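Local coordinates for protein - conserved hypothetical (Bacillus anthracis, PDB 4LES) that is of unknown function, a conserved hypothetical protein whose modelled part is rich in antiparallel beta strands, at residues Gly109-Ile113 and Val182-Phe188. Residues are numbered along the deposited sequence; the frame is centred on the assembly and turned at random.
Sequences GHVFI and VINKEKF. With EOH (ethanol), chain C.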
loop_
_atom_site.group_PDB
_atom_site.type_symbol
_atom_site.label_atom_id
_atom_site.label_comp_id
_atom_site.label_asym_id
_atom_site.label_seq_id
_atom_site.Cartn_x
_atom_site.Cartn_y
_atom_site.Cartn_z
ATOM N N GLY A 109 12.921 0.221 -16.758
ATOM C CA GLY A 109 12.018 -0.926 -16.899
ATOM C C GLY A 109 11.163 -1.255 -15.687
ATOM O O GLY A 109 10.415 -2.232 -15.711
ATOM N N HIS A 110 11.262 -0.438 -14.637
ATOM C CA HIS A 110 10.520 -0.656 -13.392
ATOM C C HIS A 110 9.571 0.498 -13.067
ATOM O O HIS A 110 9.754 1.615 -13.538
ATOM C CB HIS A 110 11.491 -0.860 -12.228
ATOM C CG HIS A 110 12.365 -2.072 -12.368
ATOM N ND1 HIS A 110 13.471 -2.103 -13.188
ATOM C CD2 HIS A 110 12.311 -3.286 -11.764
ATOM C CE1 HIS A 110 14.052 -3.287 -13.099
ATOM N NE2 HIS A 110 13.369 -4.023 -12.239
ATOM N N VAL A 111 8.543 0.205 -12.270
ATOM C CA VAL A 111 7.557 1.205 -11.843
ATOM C C VAL A 111 7.326 1.087 -10.351
ATOM O O VAL A 111 7.667 0.084 -9.750
ATOM C CB VAL A 111 6.170 1.036 -12.546
ATOM C CG1 VAL A 111 6.244 1.423 -13.998
ATOM C CG2 VAL A 111 5.647 -0.383 -12.412
ATOM N N PHE A 112 6.773 2.134 -9.757
ATOM C CA PHE A 112 6.368 2.072 -8.376
ATOM C C PHE A 112 4.938 1.567 -8.377
ATOM O O PHE A 112 4.114 2.055 -9.161
ATOM C CB PHE A 112 6.383 3.444 -7.708
ATOM C CG PHE A 112 7.749 3.965 -7.413
ATOM C CD1 PHE A 112 8.565 3.309 -6.502
ATOM C CD2 PHE A 112 8.202 5.132 -7.994
ATOM C CE1 PHE A 112 9.824 3.792 -6.209
ATOM C CE2 PHE A 112 9.469 5.619 -7.715
ATOM C CZ PHE A 112 10.278 4.949 -6.820
ATOM N N ILE A 113 4.647 0.569 -7.553
ATOM C CA ILE A 113 3.265 0.108 -7.393
ATOM C C ILE A 113 2.921 0.514 -5.986
ATOM O O ILE A 113 3.611 0.109 -5.042
ATOM C CB ILE A 113 3.105 -1.410 -7.551
ATOM C CG1 ILE A 113 3.575 -1.843 -8.950
ATOM C CG2 ILE A 113 1.645 -1.819 -7.353
ATOM C CD1 ILE A 113 2.825 -1.158 -10.091
ATOM N N VAL A 182 8.671 -1.635 -5.896
ATOM C CA VAL A 182 9.358 -1.357 -7.143
ATOM C C VAL A 182 9.232 -2.651 -7.942
ATOM O O VAL A 182 9.785 -3.667 -7.561
ATOM C CB VAL A 182 10.825 -0.941 -6.920
ATOM C CG1 VAL A 182 11.570 -0.855 -8.246
ATOM C CG2 VAL A 182 10.879 0.399 -6.200
ATOM N N ILE A 183 8.490 -2.606 -9.042
ATOM C CA ILE A 183 8.207 -3.790 -9.828
ATOM C C ILE A 183 8.604 -3.625 -11.282
ATOM O O ILE A 183 8.577 -2.515 -11.808
ATOM C CB ILE A 183 6.680 -4.079 -9.794
ATOM C CG1 ILE A 183 6.189 -4.228 -8.359
ATOM C CG2 ILE A 183 6.327 -5.333 -10.577
ATOM C CD1 ILE A 183 6.798 -5.408 -7.626
ATOM N N ASN A 184 8.969 -4.734 -11.928
ATOM C CA ASN A 184 9.286 -4.725 -13.352
ATOM C C ASN A 184 8.007 -4.375 -14.087
ATOM O O ASN A 184 7.001 -5.071 -13.934
ATOM C CB ASN A 184 9.787 -6.092 -13.803
ATOM C CG ASN A 184 10.181 -6.122 -15.270
ATOM O OD1 ASN A 184 9.400 -5.792 -16.165
ATOM N ND2 ASN A 184 11.393 -6.558 -15.521
ATOM N N LYS A 185 8.045 -3.314 -14.891
ATOM C CA LYS A 185 6.844 -2.844 -15.573
ATOM C C LYS A 185 6.211 -3.891 -16.486
ATOM O O LYS A 185 4.999 -4.139 -16.414
ATOM C CB LYS A 185 7.124 -1.573 -16.347
ATOM C CG LYS A 185 5.862 -0.956 -16.899
ATOM C CD LYS A 185 6.119 0.433 -17.420
ATOM C CE LYS A 185 4.822 1.095 -17.836
ATOM N NZ LYS A 185 5.033 2.532 -18.141
ATOM N N GLU A 186 7.020 -4.519 -17.331
ATOM C CA GLU A 186 6.496 -5.555 -18.217
ATOM C C GLU A 186 5.800 -6.648 -17.401
ATOM O O GLU A 186 4.736 -7.108 -17.778
ATOM C CB GLU A 186 7.599 -6.165 -19.084
ATOM C CG GLU A 186 8.366 -5.152 -19.919
ATOM C CD GLU A 186 9.386 -5.793 -20.855
ATOM O OE1 GLU A 186 9.001 -6.672 -21.658
ATOM O OE2 GLU A 186 10.573 -5.393 -20.814
ATOM N N LYS A 187 6.383 -7.055 -16.278
ATOM C CA LYS A 187 5.762 -8.104 -15.454
ATOM C C LYS A 187 4.449 -7.633 -14.867
ATOM O O LYS A 187 3.457 -8.361 -14.868
ATOM C CB LYS A 187 6.689 -8.571 -14.334
ATOM C CG LYS A 187 7.933 -9.256 -14.853
ATOM C CD LYS A 187 8.780 -9.845 -13.742
ATOM C CE LYS A 187 10.018 -10.516 -14.321
ATOM N NZ LYS A 187 10.892 -11.089 -13.259
ATOM N N PHE A 188 4.440 -6.414 -14.351
ATOM C CA PHE A 188 3.221 -5.892 -13.799
ATOM C C PHE A 188 2.168 -5.734 -14.876
ATOM O O PHE A 188 1.033 -6.137 -14.686
ATOM C CB PHE A 188 3.430 -4.550 -13.102
ATOM C CG PHE A 188 2.204 -4.084 -12.389
ATOM C CD1 PHE A 188 1.889 -4.585 -11.146
ATOM C CD2 PHE A 188 1.326 -3.203 -12.988
ATOM C CE1 PHE A 188 0.723 -4.183 -10.502
ATOM C CE2 PHE A 188 0.165 -2.801 -12.351
ATOM C CZ PHE A 188 -0.138 -3.287 -11.113
HETATM C C1 EOH C . 13.746 -7.900 -11.634
HETATM C C2 EOH C . 12.369 -8.534 -11.581
HETATM O O EOH C . 13.780 -6.842 -12.604
#
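Ile113 sets its CD1 methyl squarely over the Phe188 ring, 3.5 Å from the ring centroid and 4° off its normal, a CH-pi contact in which the end of the isoleucine's ethyl arm meets a flat aromatic face. With CG1 anti to its carbonyl carbon (chi1 -60°), Ile113 also brings CG1 within 3.6 Å of Ile183 CG1, the two side chains crossing at about a right angle. All three residues are buried, and Leu137 of strand 135-139 packs on both isoleucines. The strands that carry the isoleucines, 110-121 and 174-184, pair antiparallel: Val111 N gives to Ile183 O (2.8 Å) and Ile183 N to Val111 O (2.9 Å). Lys185 N, opening helix 185-190, adds a third backbone bond, to Gly109 O at 2.7 Å; the positive phi of Gly109 (74°) favours glycine. Asn184 is the N-cap, its short side chain bending forward so that OD1 accepts from Lys187 N at 3.3 Å. On the looser solvent side, exposed Lys185 lays its extended aliphatic chain across Val111 CG1, and partly exposed His110 hydrogen-bonds an ethanol, probably from crystallisation, through NE2, while ND1 pairs with Asp108 O. Backbone bonds thus fix the register, the Asn184 cap marks the turn from strand to helix, and apolar packing holds helix against sheet.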